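Local coordinates for omega-class glutathione S-transferase (Bombyx mori, PDB 3WD6), which binds glutathione and probably acts as a glutathione transferase and glutathione-dependent dehydroascorbate reductase, at residues P25-G28 against K29-Y33; K116-D119 against K120-V123; Q130-F133 against I134-K138; S206-L209 against E210-N214; L225-L228 against E229-A232. All coordinates share one frame; numbering follows the deposited sequence.

Interaction 1 (P25-G28 against K29-Y33)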
loop_
_atom_site.group_PDB
_atom_site.type_symbol
_atom_site.label_atom_id
_atom_site.label_comp_id
_atom_site.label_asym_id
_atom_site.label_seq_id
_atom_site.Cartn_x
_atom_site.Cartn_y
_atom_site.Cartn_z
ATOM N N PRO A 25 6.221 7.505 23.856
ATOM C CA PRO A 25 7.688 7.629 23.898
ATOM C C PRO A 25 8.381 6.540 23.076
ATOM O O PRO A 25 7.913 5.404 23.086
ATOM C CB PRO A 25 8.019 7.445 25.389
ATOM C CG PRO A 25 6.802 6.762 25.992
ATOM C CD PRO A 25 5.629 7.229 25.182
ATOM N N PHE A 26 9.469 6.873 22.382
ATOM C CA PHE A 26 10.245 5.866 21.658
ATOM C C PHE A 26 10.753 4.813 22.654
ATOM O O PHE A 26 11.099 5.148 23.790
ATOM C CB PHE A 26 11.406 6.535 20.923
ATOM C CG PHE A 26 12.181 5.609 20.004
ATOM C CD1 PHE A 26 11.753 5.377 18.694
ATOM C CD2 PHE A 26 13.361 4.992 20.439
ATOM C CE1 PHE A 26 12.478 4.541 17.845
ATOM C CE2 PHE A 26 14.083 4.150 19.592
ATOM C CZ PHE A 26 13.640 3.935 18.296
ATOM N N ASN A 27 10.787 3.549 22.238
ATOM C CA ASN A 27 11.107 2.453 23.149
ATOM C C ASN A 27 12.101 1.446 22.551
ATOM O O ASN A 27 12.309 0.345 23.107
ATOM C CB ASN A 27 9.829 1.732 23.620
ATOM C CG ASN A 27 9.110 0.981 22.479
ATOM O OD1 ASN A 27 9.661 0.043 21.881
ATOM N ND2 ASN A 27 7.866 1.380 22.198
ATOM N N GLY A 28 12.710 1.817 21.424
ATOM C CA GLY A 28 13.681 0.947 20.781
ATOM C C GLY A 28 13.173 0.238 19.528
ATOM O O GLY A 28 13.926 0.060 18.555
ATOM N N LYS A 29 11.905 -0.174 19.546
ATOM C CA LYS A 29 11.286 -0.797 18.377
ATOM C C LYS A 29 11.156 0.184 17.210
ATOM O O LYS A 29 10.668 1.304 17.389
ATOM C CB LYS A 29 9.894 -1.319 18.731
ATOM C CG LYS A 29 9.860 -2.740 19.281
ATOM C CD LYS A 29 8.542 -3.418 18.892
ATOM C CE LYS A 29 8.114 -4.488 19.905
ATOM N NZ LYS A 29 9.200 -5.457 20.152
ATOM N N LEU A 30 11.598 -0.233 16.024
ATOM C CA LEU A 30 11.295 0.507 14.805
ATOM C C LEU A 30 9.790 0.747 14.764
ATOM O O LEU A 30 8.988 -0.188 14.966
ATOM C CB LEU A 30 11.733 -0.270 13.564
ATOM C CG LEU A 30 11.673 0.558 12.270
ATOM C CD1 LEU A 30 12.923 0.355 11.404
ATOM C CD2 LEU A 30 10.429 0.220 11.496
ATOM N N ARG A 31 9.409 2.001 14.526
ATOM C CA ARG A 31 8.011 2.399 14.587
ATOM C C ARG A 31 7.517 2.971 13.266
ATOM O O ARG A 31 8.180 3.822 12.643
ATOM C CB ARG A 31 7.809 3.444 15.681
ATOM C CG ARG A 31 6.509 4.248 15.518
ATOM C CD ARG A 31 6.408 5.336 16.564
ATOM N NE ARG A 31 6.449 4.791 17.922
ATOM C CZ ARG A 31 6.439 5.542 19.017
ATOM N NH1 ARG A 31 6.396 6.864 18.902
ATOM N NH2 ARG A 31 6.477 4.982 20.216
ATOM N N VAL A 32 6.330 2.533 12.854
ATOM C CA VAL A 32 5.704 3.090 11.660
ATOM C C VAL A 32 4.555 4.016 12.036
ATOM O O VAL A 32 3.609 3.574 12.701
ATOM C CB VAL A 32 5.111 1.969 10.759
ATOM C CG1 VAL A 32 4.542 2.550 9.451
ATOM C CG2 VAL A 32 6.160 0.905 10.465
ATOM N N TYR A 33 4.621 5.278 11.602
ATOM C CA TYR A 33 3.437 6.147 11.646
ATOM C C TYR A 33 2.567 5.796 10.444
ATOM O O TYR A 33 2.984 5.949 9.283
ATOM C CB TYR A 33 3.812 7.648 11.690
ATOM C CG TYR A 33 4.568 7.958 12.960
ATOM C CD1 TYR A 33 3.890 8.172 14.152
ATOM C CD2 TYR A 33 5.966 7.963 12.987
ATOM C CE1 TYR A 33 4.570 8.416 15.330
ATOM C CE2 TYR A 33 6.659 8.207 14.173
ATOM C CZ TYR A 33 5.950 8.431 15.337
ATOM O OH TYR A 33 6.609 8.664 16.521
HETATM O O HOH W 1 9.430 2.639 19.719
HETATM O O HOH W 2 14.536 -1.264 16.358
#
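R31 runs its CG anti to the backbone N (chi1 161°) and then kinks at chi3 (-59°), which folds the guanidinium back toward the preceding loop and puts NH2 3.2 Å from P25 O. That bond is weak and bent. NH1 does better: it gives a hydrogen bond of 3.0 Å to Y33 OH, which lies in the guanidinium plane, and another to P24 O, while NE makes a salt bridge to E56. With an alanine here, P25 O and Y33 OH would probably each lose a donor, and E56 its positive mate. Within the loop, N27 closes an Asx turn. Its OD1 takes the backbone N-H of K29 at 3.2 Å and 164°, with the donor standing above the amide carbonyl plane, and its ND2 is hydrogen-bonded to E56. One water joins N27 N to K29 O, and F26 CE1 lies 3.7 Å from that same K29 O. G28 sits at a positive phi where a CB would jam against the preceding carbonyl, so the turn calls for glycine. This polar network leads the chain into strand 31-34, a central strand of the mixed sheet in the thioredoxin-like N-terminal domain of the GST fold.

Interaction 2 (K116-D119 against K120-V123)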
loop_
_atom_site.group_PDB
_atom_site.type_symbol
_atom_site.label_atom_id
_atom_site.label_comp_id
_atom_site.label_asym_id
_atom_site.label_seq_id
_atom_site.Cartn_x
_atom_site.Cartn_y
_atom_site.Cartn_z
ATOM N N LYS A 116 16.781 -3.883 -11.058
ATOM C CA LYS A 116 16.288 -2.920 -10.085
ATOM C C LYS A 116 15.465 -1.846 -10.801
ATOM O O LYS A 116 14.330 -1.541 -10.397
ATOM C CB LYS A 116 17.458 -2.271 -9.329
ATOM C CG LYS A 116 17.069 -1.711 -7.958
ATOM C CD LYS A 116 18.240 -1.029 -7.236
ATOM C CE LYS A 116 19.372 -2.007 -6.925
ATOM N NZ LYS A 116 19.692 -2.102 -5.462
ATOM N N ALA A 117 16.031 -1.282 -11.871
ATOM C CA ALA A 117 15.372 -0.201 -12.597
ATOM C C ALA A 117 14.020 -0.656 -13.116
ATOM O O ALA A 117 13.018 0.046 -12.938
ATOM C CB ALA A 117 16.244 0.302 -13.745
ATOM N N LEU A 118 14.000 -1.817 -13.775
ATOM C CA LEU A 118 12.765 -2.402 -14.298
ATOM C C LEU A 118 11.694 -2.515 -13.216
ATOM O O LEU A 118 10.528 -2.184 -13.444
ATOM C CB LEU A 118 13.038 -3.782 -14.883
ATOM C CG LEU A 118 13.514 -3.831 -16.335
ATOM C CD1 LEU A 118 14.159 -2.507 -16.743
ATOM C CD2 LEU A 118 14.456 -5.020 -16.561
ATOM N N ASP A 119 12.080 -2.976 -12.033
ATOM C CA ASP A 119 11.130 -3.018 -10.936
ATOM C C ASP A 119 10.538 -1.650 -10.622
ATOM O O ASP A 119 9.328 -1.537 -10.445
ATOM C CB ASP A 119 11.765 -3.625 -9.698
ATOM C CG ASP A 119 11.569 -5.115 -9.637
ATOM O OD1 ASP A 119 11.267 -5.720 -10.705
ATOM O OD2 ASP A 119 11.698 -5.673 -8.523
ATOM N N LYS A 120 11.368 -0.612 -10.579
ATOM C CA LYS A 120 10.871 0.727 -10.253
ATOM C C LYS A 120 9.942 1.247 -11.355
ATOM O O LYS A 120 8.925 1.900 -11.075
ATOM C CB LYS A 120 12.029 1.706 -10.006
ATOM C CG LYS A 120 13.112 1.167 -9.066
ATOM C CD LYS A 120 13.921 2.297 -8.432
ATOM C CE LYS A 120 14.616 1.794 -7.151
ATOM N NZ LYS A 120 15.002 2.881 -6.186
ATOM N N ILE A 121 10.286 0.938 -12.606
ATOM C CA ILE A 121 9.427 1.259 -13.738
ATOM C C ILE A 121 8.059 0.607 -13.544
ATOM O O ILE A 121 7.011 1.271 -13.597
ATOM C CB ILE A 121 10.091 0.822 -15.073
ATOM C CG1 ILE A 121 11.288 1.751 -15.348
ATOM C CG2 ILE A 121 9.083 0.830 -16.237
ATOM C CD1 ILE A 121 12.230 1.301 -16.469
ATOM N N ILE A 122 8.060 -0.694 -13.297
ATOM C CA ILE A 122 6.813 -1.379 -13.018
ATOM C C ILE A 122 5.974 -0.647 -11.960
ATOM O O ILE A 122 4.793 -0.388 -12.179
ATOM C CB ILE A 122 7.074 -2.823 -12.615
ATOM C CG1 ILE A 122 7.495 -3.607 -13.866
ATOM C CG2 ILE A 122 5.816 -3.430 -11.967
ATOM C CD1 ILE A 122 8.221 -4.914 -13.565
ATOM N N VAL A 123 6.580 -0.300 -10.825
ATOM C CA VAL A 123 5.853 0.435 -9.793
ATOM C C VAL A 123 5.232 1.724 -10.335
ATOM O O VAL A 123 4.069 2.012 -10.038
ATOM C CB VAL A 123 6.752 0.810 -8.607
ATOM C CG1 VAL A 123 5.991 1.745 -7.666
ATOM C CG2 VAL A 123 7.227 -0.433 -7.893
#
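The I122 side chain, on the buried flank of two turns of helix 113-125, lies over the carbonyl oxygen of L118; this is the first helix of the all-helical C-terminal domain of the GST fold. Here the fit is close: I122 N donates to L118 O at 2.9 Å, almost straight at 176°, and I122 CG1, anti to its own carbonyl carbon (chi1 -73°), lies back over that oxygen at 3.4 Å. Further out, I122 packs on Q161 and R165 of helix 145-165, and V123 on Y177 and M181 of helix 177-189. D119 is buried too. Its OD1 has a salt bridge to R165, which probably offsets the like charge of D171 close to OD2.

The other flank is looser. L118 CD1 and I121 CD1 only graze each other at 4.3 Å, on a side where I121 is exposed. K116 and K120 run outward together, CG of K116 4.4 Å from CE of K120, but their amino groups stay 6.9 Å apart (NZ to NZ), and K120 NZ is taken up in a salt bridge with E97. At its root K120 still hugs the helix: CG lies 3.3 Å from K116 O, the oxygen that accepts the K120 backbone N-H.

Interaction 3 (Q130-F133 against I134-K138)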
loop_
_atom_site.group_PDB
_atom_site.type_symbol
_atom_site.label_atom_id
_atom_site.label_comp_id
_atom_site.label_asym_id
_atom_site.label_seq_id
_atom_site.Cartn_x
_atom_site.Cartn_y
_atom_site.Cartn_z
ATOM N N GLN A 130 -3.544 4.011 -9.262
ATOM C CA GLN A 130 -3.618 4.819 -8.057
ATOM C C GLN A 130 -4.549 5.980 -8.326
ATOM O O GLN A 130 -5.339 6.361 -7.476
ATOM C CB GLN A 130 -2.225 5.324 -7.686
ATOM C CG GLN A 130 -1.186 4.202 -7.452
ATOM C CD GLN A 130 0.247 4.743 -7.345
ATOM O OE1 GLN A 130 0.481 5.818 -6.771
ATOM N NE2 GLN A 130 1.207 4.008 -7.905
ATOM N N SER A 131 -4.458 6.526 -9.532
ATOM C CA SER A 131 -5.229 7.704 -9.927
ATOM C C SER A 131 -6.724 7.411 -10.088
ATOM O O SER A 131 -7.569 8.123 -9.548
ATOM C CB SER A 131 -4.668 8.279 -11.231
ATOM O OG SER A 131 -5.354 9.468 -11.569
ATOM N N LEU A 132 -7.052 6.365 -10.834
ATOM C CA LEU A 132 -8.451 6.004 -11.005
ATOM C C LEU A 132 -9.128 5.739 -9.668
ATOM O O LEU A 132 -10.266 6.178 -9.456
ATOM C CB LEU A 132 -8.597 4.769 -11.894
ATOM C CG LEU A 132 -10.064 4.402 -12.123
ATOM C CD1 LEU A 132 -10.781 5.538 -12.854
ATOM C CD2 LEU A 132 -10.197 3.100 -12.891
ATOM N N PHE A 133 -8.437 5.013 -8.784
ATOM C CA PHE A 133 -9.006 4.624 -7.487
ATOM C C PHE A 133 -9.344 5.851 -6.639
ATOM O O PHE A 133 -10.459 5.984 -6.152
ATOM C CB PHE A 133 -8.081 3.633 -6.748
ATOM C CG PHE A 133 -8.108 3.754 -5.226
ATOM C CD1 PHE A 133 -7.102 4.442 -4.544
ATOM C CD2 PHE A 133 -9.111 3.158 -4.472
ATOM C CE1 PHE A 133 -7.105 4.544 -3.195
ATOM C CE2 PHE A 133 -9.085 3.290 -3.090
ATOM C CZ PHE A 133 -8.059 3.997 -2.483
ATOM N N ILE A 134 -8.389 6.761 -6.493
ATOM C CA ILE A 134 -8.625 7.979 -5.729
ATOM C C ILE A 134 -9.681 8.909 -6.369
ATOM O O ILE A 134 -10.397 9.620 -5.655
ATOM C CB ILE A 134 -7.305 8.739 -5.459
ATOM C CG1 ILE A 134 -7.557 9.946 -4.549
ATOM C CG2 ILE A 134 -6.657 9.178 -6.771
ATOM C CD1 ILE A 134 -8.062 9.593 -3.158
ATOM N N LYS A 135 -9.792 8.897 -7.697
ATOM C CA LYS A 135 -10.837 9.677 -8.364
ATOM C C LYS A 135 -12.204 9.067 -8.118
ATOM O O LYS A 135 -13.153 9.770 -7.773
ATOM C CB LYS A 135 -10.595 9.774 -9.869
ATOM C CG LYS A 135 -9.841 11.018 -10.315
ATOM C CD LYS A 135 -9.514 10.946 -11.818
ATOM C CE LYS A 135 -8.514 12.020 -12.216
ATOM N NZ LYS A 135 -7.385 12.085 -11.232
ATOM N N ILE A 136 -12.317 7.759 -8.310
ATOM C CA ILE A 136 -13.599 7.092 -8.113
ATOM C C ILE A 136 -14.051 7.253 -6.673
ATOM O O ILE A 136 -15.236 7.422 -6.380
ATOM C CB ILE A 136 -13.498 5.606 -8.436
ATOM C CG1 ILE A 136 -13.346 5.427 -9.951
ATOM C CG2 ILE A 136 -14.707 4.858 -7.891
ATOM C CD1 ILE A 136 -13.455 3.989 -10.423
ATOM N N LEU A 137 -13.075 7.219 -5.780
ATOM C CA LEU A 137 -13.322 7.332 -4.357
ATOM C C LEU A 137 -13.786 8.728 -3.916
ATOM O O LEU A 137 -14.709 8.828 -3.114
ATOM C CB LEU A 137 -12.065 6.922 -3.579
ATOM C CG LEU A 137 -12.247 6.622 -2.095
ATOM C CD1 LEU A 137 -13.185 5.446 -1.904
ATOM C CD2 LEU A 137 -10.896 6.358 -1.437
ATOM N N LYS A 138 -13.167 9.793 -4.437
ATOM C CA LYS A 138 -13.370 11.153 -3.892
ATOM C C LYS A 138 -13.873 12.215 -4.876
ATOM O O LYS A 138 -14.304 13.294 -4.454
ATOM C CB LYS A 138 -12.078 11.683 -3.231
ATOM C CG LYS A 138 -11.597 10.900 -2.012
ATOM C CD LYS A 138 -10.703 11.778 -1.130
ATOM C CE LYS A 138 -9.888 10.945 -0.139
ATOM N NZ LYS A 138 -8.970 11.777 0.701
#
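L132 O receives the I136 backbone N-H at 2.8 Å and 167°, the shortest hydrogen bond in this stretch of helix 127-138. The I136 side chain follows the bond back: CG1 comes within 3.2 Å of that oxygen, and CD1 reaches L132 CG at 3.8 Å, the two side chains passing aslant. Both are buried, L132 against H147 and Y151 of helix 145-165, I136 against F192 and V198.

F133 and L137 sit one turn apart and point the same way. L137 CD2 touches the far end of the F133 ring, 3.8 Å from CZ, while near its root the ring lies against the next peptide, CG 3.3 Å from I134 N. The first torsion of F133 is off the usual staggered positions at 148°. The ring meets that of W185, the two planes standing at about 75° to each other. A bound potassium ion lies about 4 Å from the F133 side chain. A serine in place of F133 would probably open a gap beside L137 CD2 and take away the ring that meets W185.

On the outer side, I134 CG2 is wedged against S131 O at 3.1 Å. K135 curls at its last torsion so that NZ gives a weak hydrogen bond of 3.3 Å to S131 OG. Q130 points elsewhere, to S126 and to Y40 of the glutathione pocket. Thus the backbone bonds and apolar pairs carry the helix, whereas the outer polar tie of lysine to serine is weak and probably adds little to it.

Interaction 4 (S206-L209 against E210-N214)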
loop_
_atom_site.group_PDB
_atom_site.type_symbol
_atom_site.label_atom_id
_atom_site.label_comp_id
_atom_site.label_asym_id
_atom_site.label_seq_id
_atom_site.Cartn_x
_atom_site.Cartn_y
_atom_site.Cartn_z
ATOM N N SER A 206 -6.893 -12.872 -17.181
ATOM C CA SER A 206 -6.832 -14.101 -16.409
ATOM C C SER A 206 -5.476 -14.281 -15.710
ATOM O O SER A 206 -5.409 -14.798 -14.601
ATOM C CB SER A 206 -7.175 -15.325 -17.268
ATOM O OG SER A 206 -6.030 -15.814 -17.938
ATOM N N LEU A 207 -4.396 -13.858 -16.349
ATOM C CA LEU A 207 -3.092 -14.024 -15.728
ATOM C C LEU A 207 -2.974 -13.093 -14.521
ATOM O O LEU A 207 -2.466 -13.488 -13.465
ATOM C CB LEU A 207 -1.968 -13.741 -16.723
ATOM C CG LEU A 207 -0.578 -13.940 -16.102
ATOM C CD1 LEU A 207 -0.371 -15.407 -15.721
ATOM C CD2 LEU A 207 0.524 -13.450 -17.038
ATOM N N LEU A 208 -3.443 -11.857 -14.686
ATOM C CA LEU A 208 -3.408 -10.877 -13.599
ATOM C C LEU A 208 -4.338 -11.291 -12.435
ATOM O O LEU A 208 -3.987 -11.175 -11.249
ATOM C CB LEU A 208 -3.779 -9.498 -14.136
ATOM C CG LEU A 208 -3.403 -8.285 -13.293
ATOM C CD1 LEU A 208 -1.956 -8.384 -12.843
ATOM C CD2 LEU A 208 -3.625 -6.997 -14.099
ATOM N N LEU A 209 -5.520 -11.789 -12.779
ATOM C CA LEU A 209 -6.447 -12.260 -11.763
ATOM C C LEU A 209 -5.871 -13.444 -10.991
ATOM O O LEU A 209 -6.076 -13.562 -9.782
ATOM C CB LEU A 209 -7.788 -12.604 -12.395
ATOM C CG LEU A 209 -8.561 -11.350 -12.817
ATOM C CD1 LEU A 209 -9.646 -11.661 -13.852
ATOM C CD2 LEU A 209 -9.159 -10.691 -11.583
ATOM N N GLU A 210 -5.134 -14.309 -11.683
ATOM C CA GLU A 210 -4.455 -15.430 -11.034
ATOM C C GLU A 210 -3.353 -14.947 -10.073
ATOM O O GLU A 210 -3.230 -15.422 -8.935
ATOM C CB GLU A 210 -3.859 -16.352 -12.096
ATOM C CG GLU A 210 -3.148 -17.593 -11.560
ATOM C CD GLU A 210 -2.425 -18.347 -12.685
ATOM O OE1 GLU A 210 -1.714 -19.349 -12.381
ATOM O OE2 GLU A 210 -2.568 -17.934 -13.876
ATOM N N TYR A 211 -2.561 -13.987 -10.548
ATOM C CA TYR A 211 -1.500 -13.376 -9.756
ATOM C C TYR A 211 -2.083 -12.732 -8.491
ATOM O O TYR A 211 -1.532 -12.870 -7.410
ATOM C CB TYR A 211 -0.757 -12.363 -10.636
ATOM C CG TYR A 211 0.086 -11.329 -9.928
ATOM C CD1 TYR A 211 1.369 -11.639 -9.467
ATOM C CD2 TYR A 211 -0.376 -10.023 -9.768
ATOM C CE1 TYR A 211 2.162 -10.680 -8.840
ATOM C CE2 TYR A 211 0.414 -9.053 -9.131
ATOM C CZ TYR A 211 1.678 -9.391 -8.678
ATOM O OH TYR A 211 2.449 -8.439 -8.057
ATOM N N ILE A 212 -3.217 -12.053 -8.618
ATOM C CA ILE A 212 -3.836 -11.455 -7.450
ATOM C C ILE A 212 -4.210 -12.525 -6.417
ATOM O O ILE A 212 -3.910 -12.359 -5.219
ATOM C CB ILE A 212 -5.009 -10.531 -7.819
ATOM C CG1 ILE A 212 -4.441 -9.271 -8.482
ATOM C CG2 ILE A 212 -5.839 -10.152 -6.578
ATOM C CD1 ILE A 212 -5.442 -8.506 -9.328
ATOM N N ASP A 213 -4.833 -13.621 -6.863
ATOM C CA ASP A 213 -5.118 -14.750 -5.958
ATOM C C ASP A 213 -3.885 -15.258 -5.231
ATOM O O ASP A 213 -3.954 -15.558 -4.035
ATOM C CB ASP A 213 -5.742 -15.928 -6.717
ATOM C CG ASP A 213 -7.145 -15.636 -7.184
ATOM O OD1 ASP A 213 -7.815 -14.752 -6.579
ATOM O OD2 ASP A 213 -7.578 -16.287 -8.159
ATOM N N ASN A 214 -2.771 -15.406 -5.956
ATOM C CA ASN A 214 -1.538 -15.870 -5.324
ATOM C C ASN A 214 -1.022 -14.845 -4.309
ATOM O O ASN A 214 -0.557 -15.204 -3.233
ATOM C CB ASN A 214 -0.472 -16.211 -6.369
ATOM C CG ASN A 214 -0.846 -17.441 -7.197
ATOM O OD1 ASN A 214 -1.370 -18.419 -6.664
ATOM N ND2 ASN A 214 -0.575 -17.397 -8.497
#
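L208 CD1 comes obliquely to the Y211 ring, 3.8 Å from CD2. The ring also touches L162 of helix 145-165, F186 of helix 177-189, and F169 and L170 from a loop. Its hydroxyl is hydrogen-bonded to D179. The E210 carboxylate is the second flat group. It ends an extended chain whose CG is anti to the backbone N (chi1 -178°), and OE2 comes to 3.8 Å from L207 CD1, a plain van der Waals touch on the exposed side. The third is the D213 carboxylate. Its OD2 lies 3.5 Å from L209 O with no bond between the two oxygens; what joins the residues is the D213 backbone N-H, which donates to L209 O at 3.2 Å.

I212 is on the inner side with Y211. Its N donates to L208 O at 2.9 Å, CG1 rests 3.4 Å from that oxygen, and the side chain packs on W183 and F186. At the start of helix 206-216, where early N-H groups have no carbonyl a turn back to serve them, L208 N is hydrogen-bonded to Q159.

The helix is therefore amphipathic, seating L208, Y211 and I212 against the helices of the C-terminal GST domain and keeping E210 and D213 outside. The buried Y211 ring packs among apolar groups, while its bond to D179 satisfies the hydroxyl and probably holds that end of the ring in place.

Interaction 5 (L225-L228 against E229-A232)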
loop_
_atom_site.group_PDB
_atom_site.type_symbol
_atom_site.label_atom_id
_atom_site.label_comp_id
_atom_site.label_asym_id
_atom_site.label_seq_id
_atom_site.Cartn_x
_atom_site.Cartn_y
_atom_site.Cartn_z
ATOM N N LEU A 225 -4.429 -8.080 5.548
ATOM C CA LEU A 225 -5.639 -7.904 4.728
ATOM C C LEU A 225 -6.765 -7.174 5.475
ATOM O O LEU A 225 -6.997 -7.409 6.673
ATOM C CB LEU A 225 -6.185 -9.251 4.267
ATOM C CG LEU A 225 -5.475 -9.855 3.060
ATOM C CD1 LEU A 225 -6.132 -11.218 2.716
ATOM C CD2 LEU A 225 -5.507 -8.878 1.862
ATOM N N ILE A 226 -7.462 -6.297 4.763
ATOM C CA ILE A 226 -8.682 -5.714 5.280
ATOM C C ILE A 226 -9.874 -6.538 4.759
ATOM O O ILE A 226 -10.061 -6.648 3.534
ATOM C CB ILE A 226 -8.797 -4.261 4.821
ATOM C CG1 ILE A 226 -7.564 -3.488 5.310
ATOM C CG2 ILE A 226 -10.115 -3.617 5.306
ATOM C CD1 ILE A 226 -7.491 -2.039 4.819
ATOM N N PRO A 227 -10.678 -7.134 5.674
ATOM C CA PRO A 227 -11.859 -7.870 5.182
ATOM C C PRO A 227 -12.678 -6.977 4.233
ATOM O O PRO A 227 -12.926 -5.797 4.556
ATOM C CB PRO A 227 -12.651 -8.172 6.460
ATOM C CG PRO A 227 -11.626 -8.166 7.555
ATOM C CD PRO A 227 -10.632 -7.090 7.150
ATOM N N LEU A 228 -13.071 -7.511 3.075
ATOM C CA LEU A 228 -13.638 -6.675 2.009
ATOM C C LEU A 228 -14.911 -5.893 2.379
ATOM O O LEU A 228 -15.138 -4.781 1.871
ATOM C CB LEU A 228 -13.850 -7.499 0.735
ATOM C CG LEU A 228 -12.570 -7.660 -0.089
ATOM C CD1 LEU A 228 -12.746 -8.678 -1.200
ATOM C CD2 LEU A 228 -12.129 -6.302 -0.651
ATOM N N GLU A 229 -15.741 -6.459 3.252
ATOM C CA GLU A 229 -16.938 -5.745 3.663
ATOM C C GLU A 229 -16.546 -4.547 4.520
ATOM O O GLU A 229 -17.194 -3.504 4.475
ATOM C CB GLU A 229 -17.912 -6.659 4.419
ATOM C CG GLU A 229 -17.465 -7.040 5.826
ATOM C CD GLU A 229 -16.496 -8.208 5.836
ATOM O OE1 GLU A 229 -15.925 -8.533 4.757
ATOM O OE2 GLU A 229 -16.303 -8.795 6.932
ATOM N N ILE A 230 -15.471 -4.680 5.289
ATOM C CA ILE A 230 -14.982 -3.543 6.066
ATOM C C ILE A 230 -14.417 -2.449 5.169
ATOM O O ILE A 230 -14.609 -1.246 5.417
ATOM C CB ILE A 230 -13.870 -3.951 7.039
ATOM C CG1 ILE A 230 -14.384 -5.007 8.034
ATOM C CG2 ILE A 230 -13.299 -2.702 7.726
ATOM C CD1 ILE A 230 -15.515 -4.502 8.912
ATOM N N LEU A 231 -13.694 -2.864 4.130
ATOM C CA LEU A 231 -13.053 -1.897 3.251
ATOM C C LEU A 231 -14.123 -1.131 2.469
ATOM O O LEU A 231 -14.044 0.086 2.325
ATOM C CB LEU A 231 -12.053 -2.600 2.325
ATOM C CG LEU A 231 -11.214 -1.729 1.385
ATOM C CD1 LEU A 231 -10.399 -0.687 2.150
ATOM C CD2 LEU A 231 -10.304 -2.600 0.513
ATOM N N ALA A 232 -15.129 -1.855 1.978
ATOM C CA ALA A 232 -16.265 -1.228 1.312
ATOM C C ALA A 232 -16.989 -0.256 2.239
ATOM O O ALA A 232 -17.357 0.835 1.806
ATOM C CB ALA A 232 -17.234 -2.277 0.782
#
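I226 and L231 cross at about a right angle at the start of helix 228-240, and together they form a hydrophobic staple: P227 is the N-cap, I226 the residue before it, and L231 the fourth residue into the helix. I226 CG2, anti to its backbone N, is the branch that does the stapling. It lies 3.7 Å from L231 CB and also touches I230 CG2, while CD1 reaches out to L231 CD1. The I226 side chain leans on R36 and Y37, which gives the staple a contact with the N-terminal domain, about 9 Å from the side chain of C38 at the glutathione site. Its backbone N is hydrogen-bonded to E187 of helix 177-189.

P227 also points toward the helix. Its CB sits 3.9 Å from I230 CG1, and its carbonyl oxygen opens the helix by taking L231 N-H at 3.1 Å and 151°, together with a weak, bent bond from I230 N. E229 doubles back toward the proline: with CG wedged between N and carbonyl carbon (chi1 72°) and a further bend at chi2 (-83°), its carboxylate lies beside P227 CB, OE1 at 3.7 Å.

L228 touches R190 and A191 and meets L231 only loosely, CD2 to CD2. One turn on, A232 has its side chain about 4 Å from a bound potassium ion. Its methyl tucks under the preceding turn, CB 3.4 Å from L228 O, and its N-H donates to that oxygen at 2.9 Å.

Overall arrangement
Interaction 1 belongs to the sheet-bearing N-terminal domain and the other four to the helical domain. Interaction 1 has mostly exposed residues and is held by hydrogen bonds of R31 and N27 and by water. Interactions 2 to 4 are stretches of about two helical turns with an apolar inner flank and mostly charged or polar groups outside, apart from the buried D119. Interactions 2 and 4 both pack on helices 145-165 and 177-189. Interactions 2 and 3 lie on successive helices, which touch where V123 O packs on Q130 NE2. Interaction 3 leans on helix 228-240, which interaction 5 begins; each has a potassium ion close by. Interaction 4 lies away from the glutathione site.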